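Local structure of hydroxyglutarate synthase (Oryza sativa, 6W1K) at residues A61-G66 with E304-D309; R263-F268 with D300-S305; S20-V25 with T80-V85. The protein is an iron(II)-dependent oxygenase that decarboxylates and hydroxylates 2-oxoadipate to D-2-hydroxyglutarate in lysine catabolism. All coordinates share one frame; numbering follows the deposited sequence.

Contact 1 (A61-G66 with E304-D309); sequences AFRTFG and ESTSND. With OOG (2-oxoadipic acid), chain F.
Arg63, on strand 57-65, and Thr306, at the end of a short 3-10 turn, have their CA atoms 11.8 Å apart, so the backbones stay well separated and the arginine side chain does the spanning. The chain of Arg63 runs extended from CG to NE (chi2 -173°) and delivers the guanidinium to the threonine hydroxyl coming from the opposite direction. Thr306 OG1 sits close to the guanidinium plane and is gripped end-on by two nitrogens, 3.0 Å from Arg63 NH1 and 3.1 Å from Arg63 NH2; both bonds are appreciably bent. The substrate takes the neighbouring edge of the same group. Arg63 NE reaches O1 of 2-oxoadipate at 2.8 Å, and Arg63 NH2 reaches O2 at 2.6 Å, with both N-H...O angles near 175°. This side-on, two-pronged pairing of guanidinium with carboxylate fixes the far end of the substrate, the one away from the metal, in an enzyme of the glyoxalase clan, where strands 57-65, 195-199 and 258-271 of one curled sheet supply residues to the site. NH2 thus serves substrate and threonine together, while Trp185 makes a cation-pi contact with Arg63. A methionine here would probably leave the substrate carboxylate without its positive mate and Thr306 OG1 without both donors, freeing that end of 2-oxoadipate to swing. Next to Thr306 the chain is pinned by Ser307, whose OG donates to Glu304 O at 2.8 Å; its backbone N bonds the same oxygen. Ser307 is also the N-cap of helix 308-311, which begins directly after it.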
loop_
_atom_site.group_PDB
_atom_site.type_symbol
_atom_site.label_atom_id
_atom_site.label_comp_id
_atom_site.label_asym_id
_atom_site.label_seq_id
_atom_site.Cartn_x
_atom_site.Cartn_y
_atom_site.Cartn_z
ATOM N N ALA A 61 1.804 -0.012 -0.780
ATOM C CA ALA A 61 0.771 0.327 -1.763
ATOM C C ALA A 61 0.892 1.798 -2.172
ATOM O O ALA A 61 1.328 2.634 -1.381
ATOM C CB ALA A 61 -0.628 0.027 -1.226
ATOM N N PHE A 62 0.601 2.077 -3.442
ATOM C CA PHE A 62 0.711 3.413 -4.034
ATOM C C PHE A 62 -0.528 3.670 -4.886
ATOM O O PHE A 62 -1.126 2.735 -5.424
ATOM C CB PHE A 62 1.974 3.586 -4.921
ATOM C CG PHE A 62 3.274 3.315 -4.207
ATOM C CD1 PHE A 62 3.788 2.026 -4.130
ATOM C CD2 PHE A 62 3.975 4.341 -3.618
ATOM C CE1 PHE A 62 4.972 1.800 -3.469
ATOM C CE2 PHE A 62 5.170 4.134 -2.955
ATOM C CZ PHE A 62 5.677 2.857 -2.896
ATOM N N ARG A 63 -0.881 4.964 -5.032
ATOM C CA ARG A 63 -2.006 5.412 -5.831
ATOM C C ARG A 63 -1.556 6.387 -6.911
ATOM O O ARG A 63 -0.619 7.173 -6.711
ATOM C CB ARG A 63 -3.052 6.090 -4.948
ATOM C CG ARG A 63 -3.641 5.173 -3.886
ATOM C CD ARG A 63 -4.786 5.837 -3.162
ATOM N NE ARG A 63 -5.377 4.945 -2.172
ATOM C CZ ARG A 63 -6.307 5.326 -1.308
ATOM N NH1 ARG A 63 -6.747 6.580 -1.325
ATOM N NH2 ARG A 63 -6.784 4.470 -0.430
ATOM N N THR A 64 -2.224 6.339 -8.062
ATOM C CA THR A 64 -1.771 7.152 -9.184
ATOM C C THR A 64 -2.940 7.578 -10.068
ATOM O O THR A 64 -4.042 7.020 -9.999
ATOM C CB THR A 64 -0.752 6.405 -10.051
ATOM O OG1 THR A 64 -1.437 5.381 -10.799
ATOM C CG2 THR A 64 0.366 5.745 -9.230
ATOM N N PHE A 65 -2.680 8.568 -10.924
ATOM C CA PHE A 65 -3.641 8.984 -11.943
ATOM C C PHE A 65 -3.356 8.257 -13.252
ATOM O O PHE A 65 -2.278 8.426 -13.839
ATOM C CB PHE A 65 -3.557 10.487 -12.175
ATOM C CG PHE A 65 -4.118 11.320 -11.055
ATOM C CD1 PHE A 65 -5.448 11.237 -10.705
ATOM C CD2 PHE A 65 -3.312 12.241 -10.401
ATOM C CE1 PHE A 65 -5.974 12.054 -9.696
ATOM C CE2 PHE A 65 -3.820 13.060 -9.393
ATOM C CZ PHE A 65 -5.144 12.955 -9.030
ATOM N N GLY A 66 -4.316 7.463 -13.717
ATOM C CA GLY A 66 -4.179 6.727 -14.960
ATOM C C GLY A 66 -4.415 7.547 -16.214
ATOM O O GLY A 66 -5.401 7.352 -16.943
ATOM N N GLU A 304 -11.152 2.234 1.356
ATOM C CA GLU A 304 -11.964 3.201 2.064
ATOM C C GLU A 304 -11.370 3.614 3.407
ATOM O O GLU A 304 -11.967 4.452 4.106
ATOM C CB GLU A 304 -13.377 2.631 2.215
ATOM C CG GLU A 304 -14.062 2.458 0.849
ATOM C CD GLU A 304 -15.520 2.066 0.936
ATOM O OE1 GLU A 304 -16.208 2.561 1.857
ATOM O OE2 GLU A 304 -15.967 1.267 0.074
ATOM N N SER A 305 -10.192 3.109 3.755
ATOM C CA SER A 305 -9.500 3.587 4.945
ATOM C C SER A 305 -9.220 5.079 4.879
ATOM O O SER A 305 -9.077 5.717 5.927
ATOM C CB SER A 305 -8.199 2.819 5.118
ATOM O OG SER A 305 -8.467 1.425 5.201
ATOM N N THR A 306 -9.161 5.653 3.686
ATOM C CA THR A 306 -8.918 7.071 3.537
ATOM C C THR A 306 -10.190 7.857 3.271
ATOM O O THR A 306 -10.109 9.085 3.111
ATOM C CB THR A 306 -7.922 7.339 2.393
ATOM O OG1 THR A 306 -8.320 6.618 1.215
ATOM C CG2 THR A 306 -6.495 6.967 2.786
ATOM N N SER A 307 -11.351 7.193 3.238
ATOM C CA SER A 307 -12.593 7.865 2.868
ATOM C C SER A 307 -13.093 8.770 3.982
ATOM O O SER A 307 -12.878 8.520 5.170
ATOM C CB SER A 307 -13.704 6.860 2.548
ATOM O OG SER A 307 -14.145 6.176 3.719
ATOM N N ASN A 308 -13.846 9.794 3.589
ATOM C CA ASN A 308 -14.309 10.767 4.573
ATOM C C ASN A 308 -15.234 10.114 5.591
ATOM O O ASN A 308 -15.232 10.496 6.770
ATOM C CB ASN A 308 -14.998 11.929 3.871
ATOM C CG ASN A 308 -15.200 13.111 4.780
ATOM O OD1 ASN A 308 -16.335 13.475 5.091
ATOM N ND2 ASN A 308 -14.095 13.722 5.224
ATOM N N ASP A 309 -16.011 9.114 5.168
ATOM C CA ASP A 309 -16.934 8.468 6.100
ATOM C C ASP A 309 -16.184 7.729 7.205
ATOM O O ASP A 309 -16.591 7.765 8.370
ATOM C CB ASP A 309 -17.859 7.505 5.358
ATOM C CG ASP A 309 -19.057 7.072 6.207
ATOM O OD1 ASP A 309 -19.825 7.951 6.688
ATOM O OD2 ASP A 309 -19.234 5.845 6.385
HETATM C C2 OOG F . -4.760 0.029 -1.748
HETATM C C3 OOG F . -5.880 -0.791 -1.104
HETATM C C4 OOG F . -5.779 -2.257 -1.539
HETATM C C6 OOG F . -4.945 -4.456 -0.323
HETATM O O4 OOG F . -5.765 -5.174 -0.950
HETATM O O3 OOG F . -4.317 -4.935 0.647
HETATM C C5 OOG F . -4.715 -3.008 -0.739
HETATM C C1 OOG F . -4.952 1.536 -1.528
HETATM O O1 OOG F . -4.376 2.313 -2.207
HETATM O O2 OOG F . -5.798 2.026 -0.531
HETATM O O5 OOG F . -3.706 -2.478 -0.437
#

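Contact 2 (R263-F268 with D300-S305); sequences RSYIEF and DKIFES. With NI (nickel (II) ion), chain E; OOG (2-oxoadipic acid), chain F.
The Tyr265 ring carries Ser305 CB over the centre of one face, 3.5 Å from the ring centroid and almost on the normal, a CH-pi contact, while at the ring edge, near its plane, lies O2 of 2-oxoadipate. A second ring, Phe303, offers a face to the substrate: OOG C3 lies 3.6 Å above its plane, displaced toward the rim. Tyr265 OH donates to OOG O2 at 2.8 Å, and Ile302 CG2 packs against the same hydroxyl at 3.3 Å, its side chain crossing the tyrosine at about a right angle. Two residues along strand 258-271, Glu267 points its extended side chain (chi1 179°) into the same pocket. There Glu267 OE1 binds the nickel at 1.9 Å, completing with His59 and His195 a two-histidine, one-carboxylate metal site, the kind used by many non-haem iron oxygenases; nickel occupies the place of the native iron(II). The substrate chelates the metal through its keto oxygen O5 at 2.1 Å and, more loosely, through carboxylate O3. Glu267 OE2, the oxygen not on the metal, accepts from Gln241 NE2, which probably holds the carboxylate's rotation. Under the tyrosine face, Ser305 OG donates to Ile302 O at 2.9 Å, aimed at one of the carbonyl lone pairs, and also bonds Ser243 OG and Asn225, leaving CB turned to the ring.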
loop_
_atom_site.group_PDB
_atom_site.type_symbol
_atom_site.label_atom_id
_atom_site.label_comp_id
_atom_site.label_asym_id
_atom_site.label_seq_id
_atom_site.Cartn_x
_atom_site.Cartn_y
_atom_site.Cartn_z
ATOM N N ARG A 263 -4.100 11.696 5.011
ATOM C CA ARG A 263 -2.779 11.151 4.724
ATOM C C ARG A 263 -2.935 9.632 4.578
ATOM O O ARG A 263 -3.871 9.159 3.909
ATOM C CB ARG A 263 -1.773 11.568 5.798
ATOM C CG ARG A 263 -1.476 13.092 5.810
ATOM C CD ARG A 263 -0.833 13.548 4.518
ATOM N NE ARG A 263 -0.094 14.795 4.627
ATOM C CZ ARG A 263 0.374 15.469 3.581
ATOM N NH1 ARG A 263 0.156 15.024 2.345
ATOM N NH2 ARG A 263 1.051 16.592 3.766
ATOM N N SER A 264 -2.036 8.864 5.163
ATOM C CA SER A 264 -1.953 7.433 4.901
ATOM C C SER A 264 -2.404 6.654 6.124
ATOM O O SER A 264 -2.808 7.210 7.146
ATOM C CB SER A 264 -0.534 7.064 4.491
ATOM O OG SER A 264 -0.200 7.739 3.292
ATOM N N TYR A 265 -2.355 5.333 6.000
ATOM C CA TYR A 265 -2.825 4.442 7.042
ATOM C C TYR A 265 -1.878 3.261 7.083
ATOM O O TYR A 265 -0.870 3.231 6.369
ATOM C CB TYR A 265 -4.267 4.000 6.801
ATOM C CG TYR A 265 -4.526 3.179 5.536
ATOM C CD1 TYR A 265 -4.808 3.805 4.335
ATOM C CD2 TYR A 265 -4.525 1.792 5.554
ATOM C CE1 TYR A 265 -5.071 3.101 3.194
ATOM C CE2 TYR A 265 -4.784 1.068 4.396
ATOM C CZ TYR A 265 -5.054 1.741 3.218
ATOM O OH TYR A 265 -5.326 1.073 2.049
ATOM N N ILE A 266 -2.164 2.304 7.955
ATOM C CA ILE A 266 -1.357 1.093 8.041
ATOM C C ILE A 266 -2.287 -0.114 8.026
ATOM O O ILE A 266 -3.388 -0.077 8.587
ATOM C CB ILE A 266 -0.438 1.105 9.291
ATOM C CG1 ILE A 266 0.480 -0.127 9.281
ATOM C CG2 ILE A 266 -1.229 1.161 10.609
ATOM C CD1 ILE A 266 1.691 -0.064 10.271
ATOM N N GLU A 267 -1.850 -1.180 7.361
ATOM C CA GLU A 267 -2.634 -2.397 7.226
ATOM C C GLU A 267 -1.925 -3.540 7.951
ATOM O O GLU A 267 -0.721 -3.477 8.252
ATOM C CB GLU A 267 -2.869 -2.700 5.735
ATOM C CG GLU A 267 -3.660 -3.944 5.454
ATOM C CD GLU A 267 -3.496 -4.420 4.013
ATOM O OE1 GLU A 267 -3.546 -3.572 3.108
ATOM O OE2 GLU A 267 -3.311 -5.641 3.778
ATOM N N PHE A 268 -2.725 -4.545 8.320
ATOM C CA PHE A 268 -2.266 -5.784 8.946
ATOM C C PHE A 268 -2.869 -6.959 8.185
ATOM O O PHE A 268 -4.063 -6.956 7.864
ATOM C CB PHE A 268 -2.655 -5.813 10.424
ATOM C CG PHE A 268 -2.725 -4.444 11.043
ATOM C CD1 PHE A 268 -1.569 -3.718 11.304
ATOM C CD2 PHE A 268 -3.956 -3.889 11.373
ATOM C CE1 PHE A 268 -1.640 -2.450 11.885
ATOM C CE2 PHE A 268 -4.042 -2.634 11.947
ATOM C CZ PHE A 268 -2.888 -1.905 12.196
ATOM N N ASP A 300 -11.283 -3.806 -2.230
ATOM C CA ASP A 300 -12.320 -2.811 -2.471
ATOM C C ASP A 300 -12.668 -2.062 -1.195
ATOM O O ASP A 300 -12.873 -0.852 -1.228
ATOM C CB ASP A 300 -13.573 -3.469 -3.060
ATOM C CG ASP A 300 -14.586 -2.457 -3.602
ATOM O OD1 ASP A 300 -14.189 -1.397 -4.130
ATOM O OD2 ASP A 300 -15.804 -2.732 -3.513
ATOM N N LYS A 301 -12.701 -2.752 -0.056
ATOM C CA LYS A 301 -13.109 -2.117 1.191
ATOM C C LYS A 301 -11.940 -1.450 1.905
ATOM O O LYS A 301 -12.130 -0.462 2.625
ATOM C CB LYS A 301 -13.765 -3.154 2.109
ATOM C CG LYS A 301 -14.983 -3.880 1.500
ATOM C CD LYS A 301 -16.210 -2.937 1.416
ATOM C CE LYS A 301 -17.408 -3.585 0.677
ATOM N NZ LYS A 301 -17.691 -2.934 -0.645
ATOM N N ILE A 302 -10.727 -1.940 1.683
ATOM C CA ILE A 302 -9.553 -1.351 2.316
ATOM C C ILE A 302 -9.243 0.003 1.701
ATOM O O ILE A 302 -8.737 0.892 2.394
ATOM C CB ILE A 302 -8.356 -2.320 2.208
ATOM C CG1 ILE A 302 -8.644 -3.582 3.020
ATOM C CG2 ILE A 302 -7.058 -1.690 2.718
ATOM C CD1 ILE A 302 -7.656 -4.719 2.783
ATOM N N PHE A 303 -9.583 0.205 0.411
ATOM C CA PHE A 303 -9.423 1.525 -0.207
ATOM C C PHE A 303 -10.113 2.607 0.623
ATOM O O PHE A 303 -9.728 3.779 0.575
ATOM C CB PHE A 303 -10.019 1.571 -1.633
ATOM C CG PHE A 303 -9.096 1.057 -2.712
ATOM C CD1 PHE A 303 -7.882 1.689 -2.979
ATOM C CD2 PHE A 303 -9.450 -0.046 -3.469
ATOM C CE1 PHE A 303 -7.036 1.215 -3.967
ATOM C CE2 PHE A 303 -8.598 -0.539 -4.458
ATOM C CZ PHE A 303 -7.391 0.097 -4.709
ATOM N N GLU A 304 -11.152 2.234 1.356
ATOM C CA GLU A 304 -11.964 3.201 2.064
ATOM C C GLU A 304 -11.370 3.614 3.407
ATOM O O GLU A 304 -11.967 4.452 4.106
ATOM C CB GLU A 304 -13.377 2.631 2.215
ATOM C CG GLU A 304 -14.062 2.458 0.849
ATOM C CD GLU A 304 -15.520 2.066 0.936
ATOM O OE1 GLU A 304 -16.208 2.561 1.857
ATOM O OE2 GLU A 304 -15.967 1.267 0.074
ATOM N N SER A 305 -10.192 3.109 3.755
ATOM C CA SER A 305 -9.500 3.587 4.945
ATOM C C SER A 305 -9.220 5.079 4.879
ATOM O O SER A 305 -9.077 5.717 5.927
ATOM C CB SER A 305 -8.199 2.819 5.118
ATOM O OG SER A 305 -8.467 1.425 5.201
HETATM NI NI NI E . -2.861 -3.237 1.363
HETATM C C2 OOG F . -4.760 0.029 -1.748
HETATM C C3 OOG F . -5.880 -0.791 -1.104
HETATM C C4 OOG F . -5.779 -2.257 -1.539
HETATM C C6 OOG F . -4.945 -4.456 -0.323
HETATM O O4 OOG F . -5.765 -5.174 -0.950
HETATM O O3 OOG F . -4.317 -4.935 0.647
HETATM C C5 OOG F . -4.715 -3.008 -0.739
HETATM C C1 OOG F . -4.952 1.536 -1.528
HETATM O O1 OOG F . -4.376 2.313 -2.207
HETATM O O2 OOG F . -5.798 2.026 -0.531
HETATM O O5 OOG F . -3.706 -2.478 -0.437
#

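Contact 3 (S20-V25 with T80-V85)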
loop_
_atom_site.group_PDB
_atom_site.type_symbol
_atom_site.label_atom_id
_atom_site.label_comp_id
_atom_site.label_asym_id
_atom_site.label_seq_id
_atom_site.Cartn_x
_atom_site.Cartn_y
_atom_site.Cartn_z
ATOM N N SER A 20 21.143 -3.633 -1.996
ATOM C CA SER A 20 21.415 -2.617 -0.970
ATOM C C SER A 20 20.826 -1.270 -1.353
ATOM O O SER A 20 20.201 -0.576 -0.528
ATOM C CB SER A 20 22.937 -2.476 -0.751
ATOM O OG SER A 20 23.461 -3.681 -0.277
ATOM N N PHE A 21 21.063 -0.855 -2.593
ATOM C CA PHE A 21 20.559 0.444 -3.027
ATOM C C PHE A 21 19.032 0.469 -3.015
ATOM O O PHE A 21 18.418 1.429 -2.516
ATOM C CB PHE A 21 21.132 0.776 -4.408
ATOM C CG PHE A 21 20.611 2.056 -4.962
ATOM C CD1 PHE A 21 20.905 3.242 -4.335
ATOM C CD2 PHE A 21 19.780 2.068 -6.063
ATOM C CE1 PHE A 21 20.380 4.436 -4.812
ATOM C CE2 PHE A 21 19.254 3.257 -6.552
ATOM C CZ PHE A 21 19.538 4.433 -5.912
ATOM N N PHE A 22 18.391 -0.599 -3.504
ATOM C CA PHE A 22 16.933 -0.653 -3.484
ATOM C C PHE A 22 16.392 -0.487 -2.076
ATOM O O PHE A 22 15.418 0.249 -1.862
ATOM C CB PHE A 22 16.427 -1.966 -4.069
ATOM C CG PHE A 22 14.918 -2.120 -3.986
ATOM C CD1 PHE A 22 14.106 -1.481 -4.891
ATOM C CD2 PHE A 22 14.329 -2.887 -2.994
ATOM C CE1 PHE A 22 12.721 -1.618 -4.831
ATOM C CE2 PHE A 22 12.948 -3.012 -2.921
ATOM C CZ PHE A 22 12.154 -2.383 -3.840
ATOM N N ARG A 23 17.037 -1.111 -1.095
ATOM C CA ARG A 23 16.557 -0.982 0.277
ATOM C C ARG A 23 16.730 0.429 0.832
ATOM O O ARG A 23 15.897 0.868 1.636
ATOM C CB ARG A 23 17.255 -1.997 1.171
ATOM C CG ARG A 23 16.832 -3.429 0.830
ATOM C CD ARG A 23 17.594 -4.440 1.628
ATOM N NE ARG A 23 17.294 -5.826 1.250
ATOM C CZ ARG A 23 16.317 -6.573 1.787
ATOM N NH1 ARG A 23 15.494 -6.051 2.704
ATOM N NH2 ARG A 23 16.144 -7.840 1.397
ATOM N N THR A 24 17.776 1.166 0.442
ATOM C CA THR A 24 17.845 2.565 0.903
ATOM C C THR A 24 16.711 3.388 0.304
ATOM O O THR A 24 16.263 4.361 0.924
ATOM C CB THR A 24 19.179 3.251 0.563
ATOM O OG1 THR A 24 19.270 3.495 -0.852
ATOM C CG2 THR A 24 20.352 2.444 1.071
ATOM N N VAL A 25 16.241 3.041 -0.907
ATOM C CA VAL A 25 15.159 3.800 -1.516
ATOM C C VAL A 25 13.850 3.553 -0.766
ATOM O O VAL A 25 13.102 4.498 -0.452
ATOM C CB VAL A 25 15.023 3.455 -3.017
ATOM C CG1 VAL A 25 13.794 4.173 -3.625
ATOM C CG2 VAL A 25 16.260 3.867 -3.836
ATOM N N THR A 80 10.424 -2.951 -11.363
ATOM C CA THR A 80 10.909 -3.987 -12.279
ATOM C C THR A 80 12.387 -3.801 -12.634
ATOM O O THR A 80 13.063 -4.791 -12.928
ATOM C CB THR A 80 10.061 -4.065 -13.562
ATOM O OG1 THR A 80 10.043 -2.805 -14.237
ATOM C CG2 THR A 80 8.620 -4.475 -13.198
ATOM N N ASP A 81 12.921 -2.569 -12.591
ATOM C CA ASP A 81 14.371 -2.381 -12.677
ATOM C C ASP A 81 15.109 -3.081 -11.516
ATOM O O ASP A 81 16.250 -3.505 -11.665
ATOM C CB ASP A 81 14.718 -0.889 -12.655
ATOM C CG ASP A 81 14.443 -0.162 -13.983
ATOM O OD1 ASP A 81 14.184 -0.798 -15.025
ATOM O OD2 ASP A 81 14.488 1.093 -13.939
ATOM N N PHE A 82 14.467 -3.210 -10.367
ATOM C CA PHE A 82 15.021 -3.910 -9.213
ATOM C C PHE A 82 14.360 -5.270 -8.994
ATOM O O PHE A 82 14.186 -5.727 -7.865
ATOM C CB PHE A 82 14.947 -2.985 -7.995
ATOM C CG PHE A 82 15.937 -1.849 -8.108
ATOM C CD1 PHE A 82 17.300 -2.068 -7.847
ATOM C CD2 PHE A 82 15.539 -0.598 -8.567
ATOM C CE1 PHE A 82 18.256 -1.060 -8.030
ATOM C CE2 PHE A 82 16.480 0.419 -8.735
ATOM C CZ PHE A 82 17.834 0.193 -8.465
ATOM N N GLY A 83 14.095 -5.986 -10.094
ATOM C CA GLY A 83 13.839 -7.410 -10.055
ATOM C C GLY A 83 12.430 -7.815 -9.659
ATOM O O GLY A 83 12.151 -9.019 -9.550
ATOM N N TYR A 84 11.526 -6.866 -9.477
ATOM C CA TYR A 84 10.137 -7.220 -9.228
ATOM C C TYR A 84 9.461 -7.714 -10.510
ATOM O O TYR A 84 9.841 -7.369 -11.629
ATOM C CB TYR A 84 9.353 -6.049 -8.660
ATOM C CG TYR A 84 9.546 -5.833 -7.186
ATOM C CD1 TYR A 84 10.751 -5.355 -6.702
ATOM C CD2 TYR A 84 8.536 -6.154 -6.276
ATOM C CE1 TYR A 84 10.937 -5.165 -5.347
ATOM C CE2 TYR A 84 8.712 -5.977 -4.928
ATOM C CZ TYR A 84 9.915 -5.460 -4.469
ATOM O OH TYR A 84 10.116 -5.285 -3.118
ATOM N N VAL A 85 8.453 -8.554 -10.307
ATOM C CA VAL A 85 7.784 -9.294 -11.371
ATOM C C VAL A 85 6.312 -8.912 -11.316
ATOM O O VAL A 85 5.671 -9.096 -10.281
ATOM C CB VAL A 85 7.948 -10.814 -11.182
ATOM C CG1 VAL A 85 7.230 -11.651 -12.254
ATOM C CG2 VAL A 85 9.447 -11.193 -11.181
#
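Phe22 fills the tight, buried part of this contact, meeting both Phe82 and Tyr84, whereas Phe21, one residue earlier on helix 16-36, lies on the outer side, exposed in the single chain although a crystal neighbour touches it. The closest approach is Phe22 CZ to Tyr84 CE1 at 3.4 Å, with the two side chains crossing at about a right angle and the ring planes inclined by 44°. Phe22 CE2 and CZ also lie against Tyr84 OH, a buried polar atom satisfied by Pro120 O. Nearer its root, Phe22 runs past Phe82 in the reverse direction, and Phe22 CD1 meets Phe82 CB at 3.6 Å. The three ring pairs across the contact meet obliquely, held by apolar packing. The cluster forms where helix 72-81 stops: a Schellman motif, with Gly83 at positive phi (81°), bonds Tyr84 N to Phe79 O and Gly83 N to Thr80 O, and this turn sets Phe82 and Tyr84 facing helix 16-36 before strand 85-92 begins. Inside, Tyr84 also meets Phe79 edge-to-face. The outer half is thinner. Phe21 leaves its helix with CG trans to the backbone N (chi1 177°) and touches Phe82 mainly through one corner, Phe21 CD2 to Phe82 CZ at 3.6 Å, while Val25 CG2 lies over one face of the Phe21 ring. Phe82 is itself partly exposed, with the Phe78 ring, from helix 72-81, beside it.

Contacts 1 and 2 belong to the buried active site, share Glu304 and Ser305 and both touch 2-oxoadipate. After helix 296-302, contact 2 uses Ile302 and Ser305 to reach strand 258-271, and contact 1 uses the next residue, Thr306, to reach strand 57-65. They meet directly, Thr306 CG2 lying 3.9 Å from Tyr265 CD1. Contact 1 is carried by charge and hydrogen bonds; in contact 2 the segments meet by CH-pi and apolar packing, and their polar groups go to metal and substrate. Contact 3 is different: partly exposed, wholly aromatic across its interface, and centred about 24 Å from the other two centres, it joins helix 16-36 to the end of helix 72-81, the helix following the strand of contact 1.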